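Local coordinates for minor capsid protein (Cafeteriavirus-dependent mavirus, PDB 6G42), which forms the penton of the virophage capsid, a jelly-roll subunit that assembles in fives and probably closes the fivefold vertices of the shell, at residues L50-E55 against N260-I265; V205-D210 against T278-D283; V213-L218 against D229-F234. All coordinates share one frame; numbering follows the deposited sequence.

Contact 1: L50-E55 against N260-I265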
loop_
_atom_site.group_PDB
_atom_site.type_symbol
_atom_site.label_atom_id
_atom_site.label_comp_id
_atom_site.label_asym_id
_atom_site.label_seq_id
_atom_site.Cartn_x
_atom_site.Cartn_y
_atom_site.Cartn_z
ATOM N N LEU C 50 26.035 6.507 -18.596
ATOM C CA LEU C 50 25.641 5.614 -17.516
ATOM C C LEU C 50 24.650 4.609 -18.082
ATOM O O LEU C 50 23.911 4.932 -19.001
ATOM C CB LEU C 50 24.976 6.404 -16.392
ATOM C CG LEU C 50 25.802 7.510 -15.735
ATOM C CD1 LEU C 50 24.923 8.298 -14.777
ATOM C CD2 LEU C 50 27.009 6.939 -15.004
ATOM N N LEU C 51 24.649 3.401 -17.530
ATOM C CA LEU C 51 23.682 2.357 -17.871
ATOM C C LEU C 51 22.777 2.061 -16.674
ATOM O O LEU C 51 23.265 1.821 -15.561
ATOM C CB LEU C 51 24.401 1.071 -18.270
ATOM C CG LEU C 51 23.558 -0.206 -18.393
ATOM C CD1 LEU C 51 22.568 -0.105 -19.543
ATOM C CD2 LEU C 51 24.470 -1.396 -18.590
ATOM N N ILE C 52 21.469 2.039 -16.927
ATOM C CA ILE C 52 20.475 1.601 -15.939
ATOM C C ILE C 52 19.427 0.709 -16.604
ATOM O O ILE C 52 18.964 0.996 -17.715
ATOM C CB ILE C 52 19.812 2.795 -15.203
ATOM C CG1 ILE C 52 18.828 2.307 -14.139
ATOM C CG2 ILE C 52 19.096 3.740 -16.161
ATOM C CD1 ILE C 52 18.545 3.353 -13.080
ATOM N N VAL C 53 19.085 -0.387 -15.923
ATOM C CA VAL C 53 18.028 -1.290 -16.358
ATOM C C VAL C 53 16.709 -0.681 -15.892
ATOM O O VAL C 53 16.377 -0.746 -14.709
ATOM C CB VAL C 53 18.226 -2.712 -15.779
ATOM C CG1 VAL C 53 17.097 -3.656 -16.200
ATOM C CG2 VAL C 53 19.574 -3.272 -16.223
ATOM N N GLU C 54 15.979 -0.076 -16.830
ATOM C CA GLU C 54 14.682 0.555 -16.553
ATOM C C GLU C 54 13.608 -0.475 -16.150
ATOM O O GLU C 54 12.905 -0.294 -15.155
ATOM C CB GLU C 54 14.222 1.344 -17.787
ATOM C CG GLU C 54 12.869 2.062 -17.686
ATOM C CD GLU C 54 12.873 3.275 -16.768
ATOM O OE1 GLU C 54 13.968 3.707 -16.319
ATOM O OE2 GLU C 54 11.764 3.809 -16.504
ATOM N N GLU C 55 13.493 -1.551 -16.924
ATOM C CA GLU C 55 12.394 -2.501 -16.758
ATOM C C GLU C 55 12.727 -3.873 -17.338
ATOM O O GLU C 55 13.370 -3.976 -18.384
ATOM C CB GLU C 55 11.140 -1.901 -17.412
ATOM C CG GLU C 55 9.995 -2.840 -17.775
ATOM C CD GLU C 55 8.786 -2.095 -18.345
ATOM O OE1 GLU C 55 8.979 -1.040 -18.999
ATOM O OE2 GLU C 55 7.642 -2.565 -18.155
ATOM N N ASN C 260 19.383 5.278 -7.792
ATOM C CA ASN C 260 20.844 5.160 -7.784
ATOM C C ASN C 260 21.450 4.036 -8.643
ATOM O O ASN C 260 22.658 4.065 -8.871
ATOM C CB ASN C 260 21.353 4.981 -6.342
ATOM C CG ASN C 260 21.235 6.246 -5.509
ATOM O OD1 ASN C 260 21.506 7.348 -5.986
ATOM N ND2 ASN C 260 20.871 6.087 -4.244
ATOM N N LYS C 261 20.657 3.070 -9.124
ATOM C CA LYS C 261 21.220 1.851 -9.771
ATOM C C LYS C 261 21.792 2.071 -11.189
ATOM O O LYS C 261 21.305 1.530 -12.188
ATOM C CB LYS C 261 20.239 0.665 -9.718
ATOM C CG LYS C 261 20.441 -0.209 -8.491
ATOM C CD LYS C 261 19.631 -1.498 -8.529
ATOM C CE LYS C 261 20.061 -2.463 -7.426
ATOM N NZ LYS C 261 20.049 -1.873 -6.051
ATOM N N TYR C 262 22.874 2.845 -11.228
ATOM C CA TYR C 262 23.585 3.204 -12.440
ATOM C C TYR C 262 24.937 2.486 -12.456
ATOM O O TYR C 262 25.504 2.167 -11.403
ATOM C CB TYR C 262 23.812 4.718 -12.475
ATOM C CG TYR C 262 22.608 5.557 -12.875
ATOM C CD1 TYR C 262 22.153 5.570 -14.193
ATOM C CD2 TYR C 262 21.951 6.374 -11.946
ATOM C CE1 TYR C 262 21.068 6.349 -14.573
ATOM C CE2 TYR C 262 20.864 7.160 -12.321
ATOM C CZ TYR C 262 20.427 7.143 -13.636
ATOM O OH TYR C 262 19.351 7.910 -14.021
ATOM N N HIS C 263 25.444 2.235 -13.662
ATOM C CA HIS C 263 26.795 1.697 -13.864
ATOM C C HIS C 263 27.490 2.464 -14.966
ATOM O O HIS C 263 26.858 2.822 -15.959
ATOM C CB HIS C 263 26.732 0.222 -14.225
ATOM C CG HIS C 263 26.183 -0.626 -13.132
ATOM N ND1 HIS C 263 26.926 -0.976 -12.028
ATOM C CD2 HIS C 263 24.954 -1.158 -12.947
ATOM C CE1 HIS C 263 26.182 -1.704 -11.214
ATOM N NE2 HIS C 263 24.982 -1.831 -11.751
ATOM N N ASN C 264 28.783 2.714 -14.792
ATOM C CA ASN C 264 29.560 3.479 -15.767
ATOM C C ASN C 264 29.893 2.623 -16.984
ATOM O O ASN C 264 30.338 1.484 -16.836
ATOM C CB ASN C 264 30.852 3.990 -15.134
ATOM C CG ASN C 264 30.621 5.131 -14.161
ATOM O OD1 ASN C 264 30.801 4.978 -12.949
ATOM N ND2 ASN C 264 30.229 6.289 -14.689
ATOM N N ILE C 265 29.656 3.169 -18.174
ATOM C CA ILE C 265 30.141 2.568 -19.417
ATOM C C ILE C 265 31.561 3.087 -19.643
ATOM O O ILE C 265 31.784 4.300 -19.687
ATOM C CB ILE C 265 29.235 2.907 -20.627
ATOM C CG1 ILE C 265 27.834 2.294 -20.450
ATOM C CG2 ILE C 265 29.850 2.433 -21.944
ATOM C CD1 ILE C 265 27.771 0.773 -20.427
#

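Contact 2: V205-D210 against T278-D283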
loop_
_atom_site.group_PDB
_atom_site.type_symbol
_atom_site.label_atom_id
_atom_site.label_comp_id
_atom_site.label_asym_id
_atom_site.label_seq_id
_atom_site.Cartn_x
_atom_site.Cartn_y
_atom_site.Cartn_z
ATOM N N VAL C 205 19.721 -11.588 -11.070
ATOM C CA VAL C 205 20.674 -10.623 -11.596
ATOM C C VAL C 205 20.709 -10.724 -13.114
ATOM O O VAL C 205 20.516 -11.802 -13.668
ATOM C CB VAL C 205 22.081 -10.928 -11.027
ATOM C CG1 VAL C 205 23.183 -10.182 -11.772
ATOM C CG2 VAL C 205 22.139 -10.603 -9.542
ATOM N N ILE C 206 20.953 -9.589 -13.767
ATOM C CA ILE C 206 21.342 -9.538 -15.182
ATOM C C ILE C 206 22.848 -9.266 -15.242
ATOM O O ILE C 206 23.312 -8.259 -14.701
ATOM C CB ILE C 206 20.597 -8.424 -15.946
ATOM C CG1 ILE C 206 19.095 -8.716 -15.970
ATOM C CG2 ILE C 206 21.133 -8.294 -17.372
ATOM C CD1 ILE C 206 18.239 -7.593 -16.522
ATOM N N GLU C 207 23.589 -10.161 -15.904
ATOM C CA GLU C 207 25.048 -10.019 -16.103
ATOM C C GLU C 207 25.466 -10.103 -17.578
ATOM O O GLU C 207 24.689 -10.536 -18.438
ATOM C CB GLU C 207 25.833 -11.029 -15.241
ATOM C CG GLU C 207 25.378 -12.483 -15.307
ATOM C CD GLU C 207 26.088 -13.380 -14.296
ATOM O OE1 GLU C 207 26.440 -12.916 -13.186
ATOM O OE2 GLU C 207 26.285 -14.571 -14.599
ATOM N N SER C 208 26.698 -9.662 -17.843
ATOM C CA SER C 208 27.265 -9.599 -19.192
ATOM C C SER C 208 28.757 -9.910 -19.172
ATOM O O SER C 208 29.500 -9.312 -18.396
ATOM C CB SER C 208 27.064 -8.205 -19.783
ATOM O OG SER C 208 27.635 -8.114 -21.078
ATOM N N ASN C 209 29.189 -10.825 -20.038
ATOM C CA ASN C 209 30.625 -11.157 -20.171
ATOM C C ASN C 209 31.428 -10.195 -21.072
ATOM O O ASN C 209 32.650 -10.125 -20.940
ATOM C CB ASN C 209 30.846 -12.625 -20.597
ATOM C CG ASN C 209 30.075 -13.018 -21.853
ATOM O OD1 ASN C 209 29.677 -12.170 -22.652
ATOM N ND2 ASN C 209 29.857 -14.319 -22.024
ATOM N N ASP C 210 30.755 -9.462 -21.963
ATOM C CA ASP C 210 31.442 -8.601 -22.957
ATOM C C ASP C 210 30.960 -7.132 -23.112
ATOM O O ASP C 210 31.403 -6.433 -24.033
ATOM C CB ASP C 210 31.428 -9.300 -24.323
ATOM C CG ASP C 210 30.023 -9.504 -24.875
ATOM O OD1 ASP C 210 29.037 -9.353 -24.114
ATOM O OD2 ASP C 210 29.909 -9.827 -26.079
ATOM N N THR C 278 20.618 -14.624 -14.148
ATOM C CA THR C 278 21.238 -15.554 -13.214
ATOM C C THR C 278 20.574 -15.418 -11.852
ATOM O O THR C 278 20.301 -14.304 -11.401
ATOM C CB THR C 278 22.730 -15.236 -13.044
ATOM O OG1 THR C 278 23.338 -15.026 -14.325
ATOM C CG2 THR C 278 23.438 -16.371 -12.349
ATOM N N ILE C 279 20.343 -16.555 -11.204
ATOM C CA ILE C 279 19.722 -16.613 -9.890
ATOM C C ILE C 279 20.819 -16.888 -8.866
ATOM O O ILE C 279 21.578 -17.840 -9.025
ATOM C CB ILE C 279 18.663 -17.744 -9.811
ATOM C CG1 ILE C 279 17.611 -17.596 -10.915
ATOM C CG2 ILE C 279 17.961 -17.747 -8.454
ATOM C CD1 ILE C 279 16.854 -18.877 -11.209
ATOM N N TYR C 280 20.885 -16.064 -7.820
ATOM C CA TYR C 280 21.751 -16.315 -6.651
ATOM C C TYR C 280 20.923 -16.854 -5.496
ATOM O O TYR C 280 19.929 -16.241 -5.123
ATOM C CB TYR C 280 22.453 -15.028 -6.208
ATOM C CG TYR C 280 23.646 -14.691 -7.057
ATOM C CD1 TYR C 280 23.489 -14.091 -8.302
ATOM C CD2 TYR C 280 24.933 -14.999 -6.632
ATOM C CE1 TYR C 280 24.584 -13.796 -9.098
ATOM C CE2 TYR C 280 26.036 -14.712 -7.419
ATOM C CZ TYR C 280 25.860 -14.107 -8.651
ATOM O OH TYR C 280 26.960 -13.816 -9.430
ATOM N N ASP C 281 21.332 -17.993 -4.939
ATOM C CA ASP C 281 20.717 -18.519 -3.718
ATOM C C ASP C 281 21.327 -17.853 -2.475
ATOM O O ASP C 281 22.317 -17.125 -2.574
ATOM C CB ASP C 281 20.872 -20.047 -3.636
ATOM C CG ASP C 281 19.967 -20.801 -4.618
ATOM O OD1 ASP C 281 19.334 -20.170 -5.491
ATOM O OD2 ASP C 281 19.895 -22.047 -4.519
ATOM N N TYR C 282 20.732 -18.106 -1.311
ATOM C CA TYR C 282 21.231 -17.551 -0.036
ATOM C C TYR C 282 22.596 -18.097 0.394
ATOM O O TYR C 282 23.357 -17.380 1.039
ATOM C CB TYR C 282 20.199 -17.715 1.090
ATOM C CG TYR C 282 19.145 -16.642 1.041
ATOM C CD1 TYR C 282 19.452 -15.333 1.383
ATOM C CD2 TYR C 282 17.846 -16.924 0.630
ATOM C CE1 TYR C 282 18.497 -14.334 1.324
ATOM C CE2 TYR C 282 16.882 -15.930 0.568
ATOM C CZ TYR C 282 17.214 -14.635 0.912
ATOM O OH TYR C 282 16.262 -13.651 0.851
ATOM N N ASP C 283 22.908 -19.339 0.014
ATOM C CA ASP C 283 24.275 -19.892 0.176
ATOM C C ASP C 283 25.303 -19.405 -0.877
ATOM O O ASP C 283 26.412 -19.933 -0.965
ATOM C CB ASP C 283 24.247 -21.429 0.266
ATOM C CG ASP C 283 23.694 -22.101 -0.983
ATOM O OD1 ASP C 283 23.815 -21.547 -2.095
ATOM O OD2 ASP C 283 23.132 -23.208 -0.843
#

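Contact 3: V213-L218 against D229-F234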
loop_
_atom_site.group_PDB
_atom_site.type_symbol
_atom_site.label_atom_id
_atom_site.label_comp_id
_atom_site.label_asym_id
_atom_site.label_seq_id
_atom_site.Cartn_x
_atom_site.Cartn_y
_atom_site.Cartn_z
ATOM N N VAL C 213 31.465 -2.311 -19.176
ATOM C CA VAL C 213 30.796 -1.679 -18.050
ATOM C C VAL C 213 31.655 -1.869 -16.797
ATOM O O VAL C 213 32.406 -2.845 -16.688
ATOM C CB VAL C 213 29.367 -2.259 -17.867
ATOM C CG1 VAL C 213 29.400 -3.703 -17.378
ATOM C CG2 VAL C 213 28.538 -1.399 -16.931
ATOM N N SER C 214 31.545 -0.937 -15.860
ATOM C CA SER C 214 32.301 -1.013 -14.616
ATOM C C SER C 214 31.838 -2.210 -13.790
ATOM O O SER C 214 30.644 -2.493 -13.710
ATOM C CB SER C 214 32.145 0.280 -13.819
ATOM O OG SER C 214 33.152 0.378 -12.833
ATOM N N TYR C 215 32.795 -2.912 -13.196
ATOM C CA TYR C 215 32.521 -4.105 -12.404
ATOM C C TYR C 215 32.145 -3.671 -10.995
ATOM O O TYR C 215 32.556 -2.613 -10.546
ATOM C CB TYR C 215 33.765 -5.003 -12.330
ATOM C CG TYR C 215 34.131 -5.760 -13.606
ATOM C CD1 TYR C 215 34.438 -5.082 -14.796
ATOM C CD2 TYR C 215 34.211 -7.162 -13.614
ATOM C CE1 TYR C 215 34.786 -5.773 -15.952
ATOM C CE2 TYR C 215 34.561 -7.858 -14.767
ATOM C CZ TYR C 215 34.847 -7.160 -15.932
ATOM O OH TYR C 215 35.193 -7.841 -17.078
ATOM N N GLU C 216 31.359 -4.494 -10.309
ATOM C CA GLU C 216 31.114 -4.322 -8.874
ATOM C C GLU C 216 32.215 -5.060 -8.111
ATOM O O GLU C 216 32.748 -6.055 -8.602
ATOM C CB GLU C 216 29.735 -4.867 -8.461
ATOM C CG GLU C 216 28.533 -4.197 -9.138
ATOM C CD GLU C 216 27.212 -4.421 -8.397
ATOM O OE1 GLU C 216 27.106 -5.373 -7.601
ATOM O OE2 GLU C 216 26.258 -3.646 -8.609
ATOM N N LEU C 217 32.543 -4.573 -6.916
ATOM C CA LEU C 217 33.607 -5.158 -6.088
ATOM C C LEU C 217 33.022 -6.243 -5.195
ATOM O O LEU C 217 32.047 -5.990 -4.496
ATOM C CB LEU C 217 34.289 -4.083 -5.230
ATOM C CG LEU C 217 34.782 -2.811 -5.936
ATOM C CD1 LEU C 217 35.522 -1.926 -4.942
ATOM C CD2 LEU C 217 35.668 -3.113 -7.136
ATOM N N LEU C 218 33.637 -7.430 -5.214
ATOM C CA LEU C 218 33.116 -8.638 -4.537
ATOM C C LEU C 218 34.035 -9.125 -3.407
ATOM O O LEU C 218 35.218 -8.795 -3.395
ATOM C CB LEU C 218 32.923 -9.767 -5.561
ATOM C CG LEU C 218 31.687 -9.716 -6.464
ATOM C CD1 LEU C 218 31.794 -10.764 -7.561
ATOM C CD2 LEU C 218 30.404 -9.919 -5.675
ATOM N N ASP C 229 40.596 -9.174 -4.456
ATOM C CA ASP C 229 40.431 -8.283 -5.610
ATOM C C ASP C 229 39.387 -8.873 -6.575
ATOM O O ASP C 229 39.442 -8.643 -7.786
ATOM C CB ASP C 229 41.782 -8.039 -6.306
ATOM C CG ASP C 229 42.394 -9.307 -6.901
ATOM O OD1 ASP C 229 42.111 -10.421 -6.403
ATOM O OD2 ASP C 229 43.171 -9.182 -7.873
ATOM N N ASN C 230 38.431 -9.617 -6.016
ATOM C CA ASN C 230 37.386 -10.279 -6.790
ATOM C C ASN C 230 36.400 -9.231 -7.309
ATOM O O ASN C 230 36.034 -8.301 -6.584
ATOM C CB ASN C 230 36.668 -11.325 -5.928
ATOM C CG ASN C 230 35.778 -12.266 -6.740
ATOM O OD1 ASN C 230 35.718 -12.201 -7.971
ATOM N ND2 ASN C 230 35.076 -13.151 -6.042
ATOM N N THR C 231 36.001 -9.379 -8.572
ATOM C CA THR C 231 35.085 -8.449 -9.238
ATOM C C THR C 231 34.032 -9.202 -10.047
ATOM O O THR C 231 34.136 -10.410 -10.252
ATOM C CB THR C 231 35.832 -7.462 -10.168
ATOM O OG1 THR C 231 36.499 -8.176 -11.215
ATOM C CG2 THR C 231 36.849 -6.637 -9.394
ATOM N N GLY C 232 33.010 -8.476 -10.486
ATOM C CA GLY C 232 31.944 -9.045 -11.310
ATOM C C GLY C 232 31.064 -7.996 -11.970
ATOM O O GLY C 232 30.872 -6.905 -11.432
ATOM N N VAL C 233 30.525 -8.347 -13.136
ATOM C CA VAL C 233 29.626 -7.482 -13.902
ATOM C C VAL C 233 28.189 -7.820 -13.522
ATOM O O VAL C 233 27.722 -8.935 -13.760
ATOM C CB VAL C 233 29.819 -7.664 -15.419
ATOM C CG1 VAL C 233 28.850 -6.789 -16.203
ATOM C CG2 VAL C 233 31.256 -7.336 -15.809
ATOM N N PHE C 234 27.519 -6.850 -12.906
ATOM C CA PHE C 234 26.139 -6.970 -12.452
ATOM C C PHE C 234 25.423 -5.716 -12.956
ATOM O O PHE C 234 25.796 -4.608 -12.571
ATOM C CB PHE C 234 26.072 -7.006 -10.918
ATOM C CG PHE C 234 26.578 -8.286 -10.290
ATOM C CD1 PHE C 234 27.915 -8.655 -10.377
ATOM C CD2 PHE C 234 25.722 -9.095 -9.546
ATOM C CE1 PHE C 234 28.379 -9.819 -9.780
ATOM C CE2 PHE C 234 26.182 -10.264 -8.945
ATOM C CZ PHE C 234 27.512 -10.625 -9.061
#

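Contact 1: L50-E55 against N260-I265
L51 and H263 are the hydrogen-bonded pair of an antiparallel strand junction in the four-stranded sheet of the jelly roll, where strand 49-62 meets strand 248-264. L51 N gives a nearly straight bond to H263 O (2.8 Å), and H263 N answers to L51 O (2.9 Å) at a more bent 145°. One step along, L50 and N264 make the non-hydrogen-bonded pair.

The Y262 ring is the main side-chain feature. It is held between two methyl groups from the neighbouring strand: I52 CD1 sits over the middle of one face, 4.2 Å from the ring centroid, while L50 CD1 covers the opposite face, also 4.2 Å from the centroid but shifted toward the rim. I52 reaches there because its CG1 is anti to the backbone N (chi1 -178°) and its chain then stays extended. With its faces covered, the ring sends its hydroxyl to a hydrogen bond with E304 on strand 296-305. Beside it, L50 and N264 run side by side, and the N264 amide bonds to K6 and Y8 of the second subunit. L51 CB touches the tip of I265, CD1, at 4.0 Å, and both residues pack on F303.

The chain enters this pairing through an inverse gamma turn centred on K261, closed by Y262 N to N260 O (2.7 Å). Strand 248-264 is outermost in its own chain, and its bonds to a neighbouring copy's N-terminal residues show a jelly-roll sheet edge used as a subunit interface.

Contact 2: V205-D210 against T278-D283
The Y280 ring receives V205 CG2 at a slant, on its CD1 and CE1 side, with CG2 3.9 Å from CD1. The E207 carboxylate plane stands nearly perpendicular to that ring, 83° apart, and brings OE1 no closer than 3.9 Å to Y280 OH. The aromatic side chain also packs on K286 of strand 286-288.

V205, E207 and Y280 lie on strands 201-207 and 272-281, antiparallel neighbours in one sheet of the jelly roll. V205 and T278 form a hydrogen-bonded pair here, with V205 N to T278 O (2.8 Å) and T278 N to V205 O (2.9 Å), both close to straight. The short segments run 129° apart, well short of the 180° of straight antiparallel strands, yet the pairing goes on, with the backbone of E207 hydrogen-bonded to that of S276.

The sheet has two different sides at this point. I206 and I279 turn away from the contact, and I206 packs on L275 and F277. V205, T278, E207 and Y280 meet on the other side, where F234 lies against V205. E207 CG sits between its backbone N and carbonyl carbon (chi1 49°), and the rest of the chain runs out extended, crossing T278 at about a right angle. K286 makes a long, weak ion pair with OE2 of this carboxylate. At the end of the glutamate chain, T278 OG1 gives OE2 a weak hydrogen bond of 3.0 Å.

Contact 3: V213-L218 against D229-F234
V233 is the bump and Y215 the flat surface it rests on: CG2 of the valine stands over the middle of the tyrosine ring, 3.5 Å from its centroid and 12° off the normal, in a CH-pi contact. The ring lies there because Y215 CG is anti to its own carbonyl carbon (chi1 -73°), which lays the side chain across the opposite strand. G232 N meets the ring at its edge, in the plane, and T231 OG1 comes in obliquely near CD2. The other branch of the valine, CG1, is turned the opposite way along the chain and meets V213 CG1.

This is the base of a beta hairpin, in which residues 216-217 and 231-232 pair antiparallel below a long connecting loop. E216 N to G232 O (2.7 Å), G232 N to E216 O (3.1 Å) and L218 N to N230 O (2.9 Å) hold it, the last with its donor well above the carbonyl plane.

On the other side of the pair the bare backbone of G232 makes a hollow. L218 CD1 settles into it, 3.6 Å from T231 O, and the F234 ring turns an edge toward G232 CA, bringing CE1 to 4.2 Å from that leucine methyl. Near the CB end of F234 the E216 carboxylate lies with its plane almost parallel to the ring (9°) but slipped off it, CD 3.8 Å from F234 CB. Its oxygens are taken by N12 and K300 of the second subunit. The L218 CB, meanwhile, lies against the side amide of N230, whose ND2 bonds to P219 O.

Contact 1 is the most buried of the three; contacts 2 and 3 are partly buried, and contact 3 includes residues at the surface. Contacts 1 and 2 belong to different sheets of the jelly roll, which meet where V53 packs on I206, whereas contact 3 is a separate two-stranded excursion that follows strand 201-207 in the chain. The Y280 hydroxyl of contact 2 packs at the F234 ring of contact 3, and S214 is hydrogen-bonded to N264 of contact 1. The chemistry shifts accordingly: methyls sandwiching a tyrosine in contact 1, a weakly bonded carboxylate in contact 2, and in contact 3 a glutamate whose charge is met by another subunit.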